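Local coordinates for DNA repair protein RecN (Deinococcus radiodurans, PDB 4ABY) that binds and hydrolyses ATP through its SMC-like head domain and may take part in the recombinational repair of damaged DNA, at residues 61-66 with 348-353; 97-102 with 118-123; 172-177 with 231-236. All blocks are in the same frame, centred on the assembly; numbering follows the deposited sequence.

Contact 1 (61-66 with 348-353); sequences GFCAFT and QVLVVT
The parallel pairing of strand 62-66 with strand 348-352 lies inside the mixed sheet of the P-loop ATPase head, and the first strand runs straight into the predicted ATP-binding loop. The backbones join through five hydrogen bonds. Cys-63 N reaches Val-349 O at 2.9 Å with a nearly straight N-H (168°), and Val-351 N returns to Cys-63 O at 3.2 Å. Farther on, Phe-65 N binds Val-351 O at 2.9 Å and Thr-353 N binds Phe-65 O at 3.0 Å. On one side of the sheet Phe-62, with CG anti to its own N (chi1 -178°), swings its ring over toward the other strand, so that CE1 takes Val-351 CG2 at the ring edge, 3.5 Å away; Leu-340 and Ile-358 also touch this ring. On the face of Cys-63 and Phe-65, Leu-350 CD2 meets Cys-63 CB at 3.6 Å and the edge of the Phe-65 ring at CE1, 4.0 Å off, where helix 69-83 packs through Ile-76. The two buried strands thus satisfy alternate backbone groups of one another, while their side chains pack into largely apolar layers on both faces of the sheet.

Contact 2 (97-102 with 118-123); sequences EKELLV and SRRLSS
Lys-98 O receives Ser-123 N at 2.7 Å, and this link closes the end of an antiparallel pairing between strands 99-102 and 118-122. From there hydrogen-bonded and non-hydrogen-bonded pairs alternate. Leu-100 and Leu-121 form a hydrogen-bonded pair, Leu-100 N meeting Leu-121 O at 2.9 Å and Leu-121 N reaching back to Leu-100 O at 3.1 Å. Val-102 and Arg-119 repeat the pattern, with Val-102 N to Arg-119 O at 2.9 Å and Arg-119 N to Val-102 O at 3.0 Å. On the face shared by Leu-100 and Leu-121 the two side chains lie alongside each other, CG of the first 3.9 Å from CB of the second, and Leu-82 of helix 69-83 covers both. The other face, of Glu-99, Leu-101, Arg-120 and Ser-122, is mixed. Here Glu-99 and Arg-120 cross diagonally from neighbouring strands: Glu-99 OE1 meets Arg-120 NH1 at 2.9 Å, at the edge of the guanidinium. The bond is weak in angle (117°), and the carboxylate and guanidinium planes stand 40° apart. A bend at chi3 (74°) in Arg-120 turns the otherwise extended chain back toward the glutamate, and Leu-101 CD1 rests against its CB, 4.2 Å away. Glu-99 OE2 has a second, long and weak ion-pair partner in Arg-46. The hairpin therefore sets Leu-100, Val-102 and Leu-121 against Leu-82, with Arg-119 on the same face bonded to Gly-86 O, while on the partly exposed reverse the ion pair offsets charge across the strands without a well-aligned bond.

Contact 3 (172-177 with 231-236); sequences RRVTKE and DAARER
Val-174 and Ala-233 make the close-packed part of this contact, Val-174 CG1 lying 3.6 Å from Ala-233 CB, whereas the far side is an ionic link at the more exposed Arg-236. Val-174 occupies the N-cap position of helix 175-197, and its CG1 stands anti to its own carbonyl carbon (chi1 -63°), which sets that methyl against the small alanine of helix 214-249. Glu-177, in the first turn of helix 175-197, drapes over the same alanine: its CG and its CD each sit 3.6 Å from Ala-233 CB. Leu-230 of the second helix touches both Val-174 and Glu-177, extending the apolar patch. Beyond it the glutamate bends at chi2 (83°) and delivers OE2 to the guanidinium of Arg-236. Arg-236 NH1 donates to Glu-177 OE2 at 3.3 Å, meeting it nearly along the C-O bond and from within the guanidinium plane; NH2 adds a weak bond to the same oxygen at 3.4 Å. The two flat groups are turned 44° from each other. Lys-176 NZ makes a long salt bridge to this OE2 as well, so one oxygen draws three cationic nitrogens, and two positive charges probably favour its ionised form. Without the carboxylate, as with an alanine at Glu-177, the Arg-236 guanidinium is likely to lose this counter-charge and the restraint on its outer nitrogens, and Ala-233 part of its cover. The contact packs the start of helix 175-197 on the middle of helix 214-249, consistent with the base of the antiparallel coiled coil that leaves the head in SMC-like proteins.

Overall arrangement
After strands 42-48 and 51-57 comes strand 62-67, which later pairs with strand 348-352, so contact 1 closes a loop of nearly three hundred residues and brings an early and a late strand together in the mixed sheet. The other two contacts fall within that loop, one after the other. Contact 2 is a local hairpin closure in the antiparallel sheet, its centre about 25 Å from that of contact 1. Contact 3 follows, joining the start of helix 175-197 to helix 214-249 at the base of the projecting helical pair; its centre is about 47 Å from that of contact 2, across the middle of the chain. None of the three touches another.

Contact 1 (61-66 with 348-353)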
loop_
_atom_site.group_PDB
_atom_site.type_symbol
_atom_site.label_atom_id
_atom_site.label_comp_id
_atom_site.label_asym_id
_atom_site.label_seq_id
_atom_site.Cartn_x
_atom_site.Cartn_y
_atom_site.Cartn_z
ATOM N N GLY A 61 -12.439 -3.569 -9.704
ATOM C CA GLY A 61 -11.156 -2.920 -9.890
ATOM C C GLY A 61 -11.060 -1.743 -8.951
ATOM O O GLY A 61 -10.732 -1.895 -7.778
ATOM N N PHE A 62 -11.372 -0.565 -9.475
ATOM C CA PHE A 62 -11.333 0.664 -8.698
ATOM C C PHE A 62 -12.651 0.874 -7.956
ATOM O O PHE A 62 -13.685 1.145 -8.566
ATOM C CB PHE A 62 -11.042 1.843 -9.626
ATOM C CG PHE A 62 -10.937 3.161 -8.924
ATOM C CD1 PHE A 62 -10.977 3.237 -7.544
ATOM C CD2 PHE A 62 -10.789 4.327 -9.649
ATOM C CE1 PHE A 62 -10.878 4.450 -6.901
ATOM C CE2 PHE A 62 -10.689 5.544 -9.015
ATOM C CZ PHE A 62 -10.734 5.608 -7.637
ATOM N N CYS A 63 -12.602 0.746 -6.635
ATOM C CA CYS A 63 -13.771 0.967 -5.799
ATOM C C CYS A 63 -13.647 2.283 -5.056
ATOM O O CYS A 63 -12.709 2.480 -4.292
ATOM C CB CYS A 63 -13.925 -0.171 -4.799
ATOM S SG CYS A 63 -14.044 -1.781 -5.571
ATOM N N ALA A 64 -14.592 3.187 -5.283
ATOM C CA ALA A 64 -14.555 4.487 -4.632
ATOM C C ALA A 64 -15.588 4.559 -3.523
ATOM O O ALA A 64 -16.731 4.142 -3.697
ATOM C CB ALA A 64 -14.783 5.595 -5.639
ATOM N N PHE A 65 -15.178 5.086 -2.378
ATOM C CA PHE A 65 -16.088 5.282 -1.265
ATOM C C PHE A 65 -16.248 6.772 -0.983
ATOM O O PHE A 65 -15.272 7.479 -0.730
ATOM C CB PHE A 65 -15.591 4.521 -0.041
ATOM C CG PHE A 65 -15.629 3.033 -0.214
ATOM C CD1 PHE A 65 -14.723 2.399 -1.046
ATOM C CD2 PHE A 65 -16.586 2.266 0.434
ATOM C CE1 PHE A 65 -14.759 1.025 -1.217
ATOM C CE2 PHE A 65 -16.624 0.891 0.265
ATOM C CZ PHE A 65 -15.709 0.273 -0.560
ATOM N N THR A 66 -17.470 7.245 -1.042
ATOM C CA THR A 66 -17.774 8.629 -0.876
ATOM C C THR A 66 -18.903 8.783 0.093
ATOM O O THR A 66 -19.349 7.838 0.643
ATOM C CB THR A 66 -18.119 9.226 -2.180
ATOM O OG1 THR A 66 -19.348 8.716 -2.610
ATOM C CG2 THR A 66 -17.166 8.802 -3.132
ATOM N N GLN A 348 -7.443 -4.617 -7.451
ATOM C CA GLN A 348 -8.584 -4.007 -6.787
ATOM C C GLN A 348 -8.004 -2.901 -5.926
ATOM O O GLN A 348 -7.255 -3.175 -4.987
ATOM C CB GLN A 348 -9.299 -5.033 -5.905
ATOM C CG GLN A 348 -10.534 -4.513 -5.189
ATOM C CD GLN A 348 -11.117 -5.531 -4.226
ATOM O OE1 GLN A 348 -10.387 -6.273 -3.572
ATOM N NE2 GLN A 348 -12.438 -5.571 -4.137
ATOM N N VAL A 349 -8.320 -1.654 -6.261
ATOM C CA VAL A 349 -7.840 -0.518 -5.486
ATOM C C VAL A 349 -9.005 0.110 -4.733
ATOM O O VAL A 349 -10.057 0.391 -5.303
ATOM C CB VAL A 349 -7.106 0.523 -6.363
ATOM C CG1 VAL A 349 -6.705 -0.093 -7.690
ATOM C CG2 VAL A 349 -7.962 1.744 -6.583
ATOM N N LEU A 350 -8.814 0.290 -3.434
ATOM C CA LEU A 350 -9.860 0.805 -2.571
ATOM C C LEU A 350 -9.465 2.167 -2.022
ATOM O O LEU A 350 -8.520 2.282 -1.242
ATOM C CB LEU A 350 -10.102 -0.172 -1.423
ATOM C CG LEU A 350 -10.468 -1.602 -1.833
ATOM C CD1 LEU A 350 -10.129 -2.594 -0.734
ATOM C CD2 LEU A 350 -11.936 -1.695 -2.202
ATOM N N VAL A 351 -10.180 3.205 -2.436
ATOM C CA VAL A 351 -9.909 4.545 -1.940
ATOM C C VAL A 351 -11.177 5.218 -1.428
ATOM O O VAL A 351 -12.271 4.986 -1.937
ATOM C CB VAL A 351 -9.265 5.441 -3.018
ATOM C CG1 VAL A 351 -8.309 4.636 -3.878
ATOM C CG2 VAL A 351 -10.331 6.086 -3.875
ATOM N N VAL A 352 -11.016 6.040 -0.399
ATOM C CA VAL A 352 -12.086 6.898 0.082
ATOM C C VAL A 352 -11.763 8.309 -0.397
ATOM O O VAL A 352 -10.648 8.795 -0.196
ATOM C CB VAL A 352 -12.168 6.880 1.618
ATOM C CG1 VAL A 352 -13.285 7.776 2.104
ATOM C CG2 VAL A 352 -12.375 5.466 2.114
ATOM N N THR A 353 -12.725 8.966 -1.035
ATOM C CA THR A 353 -12.444 10.246 -1.673
ATOM C C THR A 353 -13.579 11.253 -1.521
ATOM O O THR A 353 -14.738 10.873 -1.344
ATOM C CB THR A 353 -12.135 10.050 -3.171
ATOM O OG1 THR A 353 -11.781 11.305 -3.763
ATOM C CG2 THR A 353 -13.338 9.477 -3.892
#

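Contact 2 (97-102 with 118-123)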
loop_
_atom_site.group_PDB
_atom_site.type_symbol
_atom_site.label_atom_id
_atom_site.label_comp_id
_atom_site.label_asym_id
_atom_site.label_seq_id
_atom_site.Cartn_x
_atom_site.Cartn_y
_atom_site.Cartn_z
ATOM N N GLU A 97 -20.399 -0.922 23.063
ATOM C CA GLU A 97 -20.353 -2.350 22.770
ATOM C C GLU A 97 -19.182 -3.043 23.458
ATOM O O GLU A 97 -18.215 -2.399 23.864
ATOM C CB GLU A 97 -20.320 -2.602 21.260
ATOM C CG GLU A 97 -21.546 -2.088 20.509
ATOM C CD GLU A 97 -22.816 -2.860 20.832
ATOM O OE1 GLU A 97 -22.727 -4.077 21.106
ATOM O OE2 GLU A 97 -23.906 -2.246 20.796
ATOM N N LYS A 98 -19.283 -4.362 23.587
ATOM C CA LYS A 98 -18.315 -5.139 24.349
ATOM C C LYS A 98 -17.196 -5.669 23.465
ATOM O O LYS A 98 -16.076 -5.870 23.931
ATOM C CB LYS A 98 -19.007 -6.296 25.078
ATOM C CG LYS A 98 -19.988 -7.079 24.204
ATOM C CD LYS A 98 -20.515 -8.334 24.903
ATOM C CE LYS A 98 -21.682 -8.945 24.137
ATOM N NZ LYS A 98 -22.864 -8.036 24.113
ATOM N N GLU A 99 -17.497 -5.900 22.192
ATOM C CA GLU A 99 -16.487 -6.428 21.284
ATOM C C GLU A 99 -16.844 -6.257 19.815
ATOM O O GLU A 99 -18.015 -6.255 19.445
ATOM C CB GLU A 99 -16.229 -7.899 21.580
ATOM C CG GLU A 99 -17.330 -8.827 21.130
ATOM C CD GLU A 99 -17.013 -10.266 21.458
ATOM O OE1 GLU A 99 -16.392 -10.504 22.517
ATOM O OE2 GLU A 99 -17.374 -11.159 20.661
ATOM N N LEU A 100 -15.816 -6.117 18.985
ATOM C CA LEU A 100 -16.004 -5.964 17.551
ATOM C C LEU A 100 -15.444 -7.159 16.795
ATOM O O LEU A 100 -14.628 -7.911 17.322
ATOM C CB LEU A 100 -15.364 -4.665 17.048
ATOM C CG LEU A 100 -13.843 -4.492 17.012
ATOM C CD1 LEU A 100 -13.197 -5.335 15.928
ATOM C CD2 LEU A 100 -13.522 -3.031 16.780
ATOM N N LEU A 101 -15.883 -7.317 15.553
ATOM C CA LEU A 101 -15.448 -8.425 14.721
ATOM C C LEU A 101 -15.292 -7.961 13.286
ATOM O O LEU A 101 -16.143 -7.247 12.767
ATOM C CB LEU A 101 -16.473 -9.557 14.779
ATOM C CG LEU A 101 -16.262 -10.695 13.783
ATOM C CD1 LEU A 101 -15.278 -11.705 14.336
ATOM C CD2 LEU A 101 -17.585 -11.351 13.467
ATOM N N VAL A 102 -14.207 -8.373 12.644
ATOM C CA VAL A 102 -13.985 -8.040 11.245
ATOM C C VAL A 102 -13.674 -9.289 10.439
ATOM O O VAL A 102 -12.613 -9.880 10.591
ATOM C CB VAL A 102 -12.822 -7.060 11.082
ATOM C CG1 VAL A 102 -12.637 -6.705 9.618
ATOM C CG2 VAL A 102 -13.063 -5.809 11.914
ATOM N N SER A 118 -10.164 -13.170 9.953
ATOM C CA SER A 118 -10.947 -12.363 10.873
ATOM C C SER A 118 -10.111 -11.829 12.024
ATOM O O SER A 118 -9.070 -12.390 12.372
ATOM C CB SER A 118 -12.143 -13.149 11.408
ATOM O OG SER A 118 -11.790 -13.890 12.560
ATOM N N ARG A 119 -10.584 -10.733 12.604
ATOM C CA ARG A 119 -9.945 -10.120 13.751
ATOM C C ARG A 119 -11.037 -9.693 14.719
ATOM O O ARG A 119 -11.932 -8.939 14.349
ATOM C CB ARG A 119 -9.120 -8.915 13.302
ATOM C CG ARG A 119 -8.325 -8.235 14.402
ATOM C CD ARG A 119 -7.231 -9.131 14.946
ATOM N NE ARG A 119 -6.282 -8.372 15.753
ATOM C CZ ARG A 119 -5.231 -7.732 15.251
ATOM N NH1 ARG A 119 -4.993 -7.769 13.946
ATOM N NH2 ARG A 119 -4.414 -7.060 16.049
ATOM N N ARG A 120 -10.978 -10.198 15.948
ATOM C CA ARG A 120 -11.953 -9.853 16.978
ATOM C C ARG A 120 -11.269 -9.123 18.117
ATOM O O ARG A 120 -10.288 -9.607 18.669
ATOM C CB ARG A 120 -12.632 -11.110 17.526
ATOM C CG ARG A 120 -13.640 -10.835 18.631
ATOM C CD ARG A 120 -14.230 -12.123 19.195
ATOM N NE ARG A 120 -13.279 -12.833 20.048
ATOM C CZ ARG A 120 -13.116 -12.595 21.348
ATOM N NH1 ARG A 120 -13.844 -11.663 21.951
ATOM N NH2 ARG A 120 -12.224 -13.285 22.049
ATOM N N LEU A 121 -11.782 -7.950 18.468
ATOM C CA LEU A 121 -11.256 -7.219 19.608
ATOM C C LEU A 121 -12.274 -7.215 20.731
ATOM O O LEU A 121 -13.451 -6.951 20.511
ATOM C CB LEU A 121 -10.899 -5.790 19.220
ATOM C CG LEU A 121 -9.678 -5.649 18.319
ATOM C CD1 LEU A 121 -9.365 -4.181 18.123
ATOM C CD2 LEU A 121 -8.491 -6.376 18.922
ATOM N N SER A 122 -11.816 -7.519 21.936
ATOM C CA SER A 122 -12.709 -7.596 23.077
ATOM C C SER A 122 -12.416 -6.473 24.054
ATOM O O SER A 122 -11.259 -6.184 24.351
ATOM C CB SER A 122 -12.567 -8.948 23.769
ATOM O OG SER A 122 -13.382 -9.011 24.923
ATOM N N SER A 123 -13.472 -5.837 24.546
ATOM C CA SER A 123 -13.336 -4.751 25.509
ATOM C C SER A 123 -12.727 -5.266 26.807
ATOM O O SER A 123 -12.250 -4.489 27.634
ATOM C CB SER A 123 -14.694 -4.106 25.785
ATOM O OG SER A 123 -14.589 -3.100 26.776
#

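Contact 3 (172-177 with 231-236)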
loop_
_atom_site.group_PDB
_atom_site.type_symbol
_atom_site.label_atom_id
_atom_site.label_comp_id
_atom_site.label_asym_id
_atom_site.label_seq_id
_atom_site.Cartn_x
_atom_site.Cartn_y
_atom_site.Cartn_z
ATOM N N ARG A 172 15.588 -5.886 -8.757
ATOM C CA ARG A 172 14.835 -6.616 -9.776
ATOM C C ARG A 172 14.984 -5.961 -11.146
ATOM O O ARG A 172 14.300 -6.328 -12.103
ATOM C CB ARG A 172 13.363 -6.820 -9.387
ATOM C CG ARG A 172 12.539 -5.558 -9.171
ATOM C CD ARG A 172 11.187 -5.922 -8.546
ATOM N NE ARG A 172 10.464 -4.770 -8.004
ATOM C CZ ARG A 172 9.348 -4.266 -8.526
ATOM N NH1 ARG A 172 8.810 -4.809 -9.614
ATOM N NH2 ARG A 172 8.761 -3.218 -7.958
ATOM N N ARG A 173 15.903 -5.002 -11.222
ATOM C CA ARG A 173 16.283 -4.367 -12.479
ATOM C C ARG A 173 17.642 -4.893 -12.920
ATOM O O ARG A 173 18.078 -4.663 -14.049
ATOM C CB ARG A 173 16.349 -2.850 -12.310
ATOM C CG ARG A 173 15.071 -2.233 -11.774
ATOM C CD ARG A 173 13.970 -2.209 -12.827
ATOM N NE ARG A 173 14.032 -1.005 -13.648
ATOM C CZ ARG A 173 12.976 -0.448 -14.235
ATOM N NH1 ARG A 173 11.769 -0.990 -14.092
ATOM N NH2 ARG A 173 13.129 0.655 -14.960
ATOM N N VAL A 174 18.314 -5.597 -12.015
ATOM C CA VAL A 174 19.632 -6.152 -12.299
ATOM C C VAL A 174 19.719 -7.603 -11.835
ATOM O O VAL A 174 20.706 -8.014 -11.228
ATOM C CB VAL A 174 20.760 -5.318 -11.642
ATOM C CG1 VAL A 174 20.788 -3.916 -12.219
ATOM C CG2 VAL A 174 20.586 -5.270 -10.135
ATOM N N THR A 175 18.682 -8.377 -12.130
ATOM C CA THR A 175 18.615 -9.765 -11.688
ATOM C C THR A 175 19.877 -10.547 -12.027
ATOM O O THR A 175 20.364 -11.325 -11.214
ATOM C CB THR A 175 17.397 -10.490 -12.279
ATOM O OG1 THR A 175 17.352 -10.266 -13.693
ATOM C CG2 THR A 175 16.119 -9.970 -11.650
ATOM N N LYS A 176 20.403 -10.344 -13.228
ATOM C CA LYS A 176 21.593 -11.065 -13.651
ATOM C C LYS A 176 22.722 -10.895 -12.630
ATOM O O LYS A 176 23.239 -11.875 -12.092
ATOM C CB LYS A 176 22.036 -10.604 -15.040
ATOM C CG LYS A 176 23.139 -11.449 -15.656
ATOM C CD LYS A 176 23.528 -10.938 -17.039
ATOM C CE LYS A 176 24.085 -9.516 -16.977
ATOM N NZ LYS A 176 25.376 -9.445 -16.223
ATOM N N GLU A 177 23.086 -9.648 -12.353
ATOM C CA GLU A 177 24.133 -9.349 -11.386
ATOM C C GLU A 177 23.786 -9.844 -9.988
ATOM O O GLU A 177 24.633 -10.387 -9.285
ATOM C CB GLU A 177 24.410 -7.846 -11.343
ATOM C CG GLU A 177 25.046 -7.284 -12.607
ATOM C CD GLU A 177 24.037 -6.964 -13.695
ATOM O OE1 GLU A 177 22.930 -7.541 -13.682
ATOM O OE2 GLU A 177 24.355 -6.124 -14.563
ATOM N N ASP A 231 27.004 -3.486 -7.318
ATOM C CA ASP A 231 26.877 -2.074 -6.990
ATOM C C ASP A 231 26.945 -1.219 -8.248
ATOM O O ASP A 231 26.264 -0.200 -8.356
ATOM C CB ASP A 231 27.965 -1.646 -6.012
ATOM C CG ASP A 231 27.755 -2.208 -4.632
ATOM O OD1 ASP A 231 26.604 -2.566 -4.310
ATOM O OD2 ASP A 231 28.741 -2.289 -3.867
ATOM N N ALA A 232 27.772 -1.641 -9.199
ATOM C CA ALA A 232 27.919 -0.925 -10.461
ATOM C C ALA A 232 26.632 -0.989 -11.275
ATOM O O ALA A 232 26.227 -0.006 -11.891
ATOM C CB ALA A 232 29.074 -1.495 -11.256
ATOM N N ALA A 233 25.999 -2.155 -11.277
ATOM C CA ALA A 233 24.742 -2.338 -11.977
ATOM C C ALA A 233 23.660 -1.541 -11.277
ATOM O O ALA A 233 22.838 -0.896 -11.920
ATOM C CB ALA A 233 24.372 -3.803 -12.021
ATOM N N ARG A 234 23.664 -1.592 -9.950
ATOM C CA ARG A 234 22.701 -0.838 -9.158
ATOM C C ARG A 234 22.747 0.644 -9.518
ATOM O O ARG A 234 21.748 1.215 -9.953
ATOM C CB ARG A 234 22.951 -1.048 -7.662
ATOM C CG ARG A 234 22.475 -2.400 -7.145
ATOM C CD ARG A 234 22.893 -2.628 -5.703
ATOM N NE ARG A 234 22.250 -3.802 -5.118
ATOM C CZ ARG A 234 22.568 -4.317 -3.933
ATOM N NH1 ARG A 234 23.529 -3.765 -3.205
ATOM N NH2 ARG A 234 21.928 -5.387 -3.477
ATOM N N GLU A 235 23.914 1.260 -9.350
ATOM C CA GLU A 235 24.090 2.667 -9.698
ATOM C C GLU A 235 23.760 2.931 -11.164
ATOM O O GLU A 235 23.258 4.001 -11.510
ATOM C CB GLU A 235 25.514 3.130 -9.388
ATOM C CG GLU A 235 25.777 3.420 -7.915
ATOM C CD GLU A 235 27.254 3.658 -7.622
ATOM O OE1 GLU A 235 28.099 2.958 -8.219
ATOM O OE2 GLU A 235 27.571 4.539 -6.792
ATOM N N ARG A 236 24.047 1.955 -12.019
ATOM C CA ARG A 236 23.789 2.089 -13.446
ATOM C C ARG A 236 22.296 2.181 -13.722
ATOM O O ARG A 236 21.847 3.062 -14.453
ATOM C CB ARG A 236 24.377 0.903 -14.207
ATOM C CG ARG A 236 24.153 0.947 -15.713
ATOM C CD ARG A 236 24.481 -0.393 -16.369
ATOM N NE ARG A 236 23.402 -1.370 -16.222
ATOM C CZ ARG A 236 23.588 -2.659 -15.950
ATOM N NH1 ARG A 236 24.814 -3.134 -15.786
ATOM N NH2 ARG A 236 22.549 -3.475 -15.837
#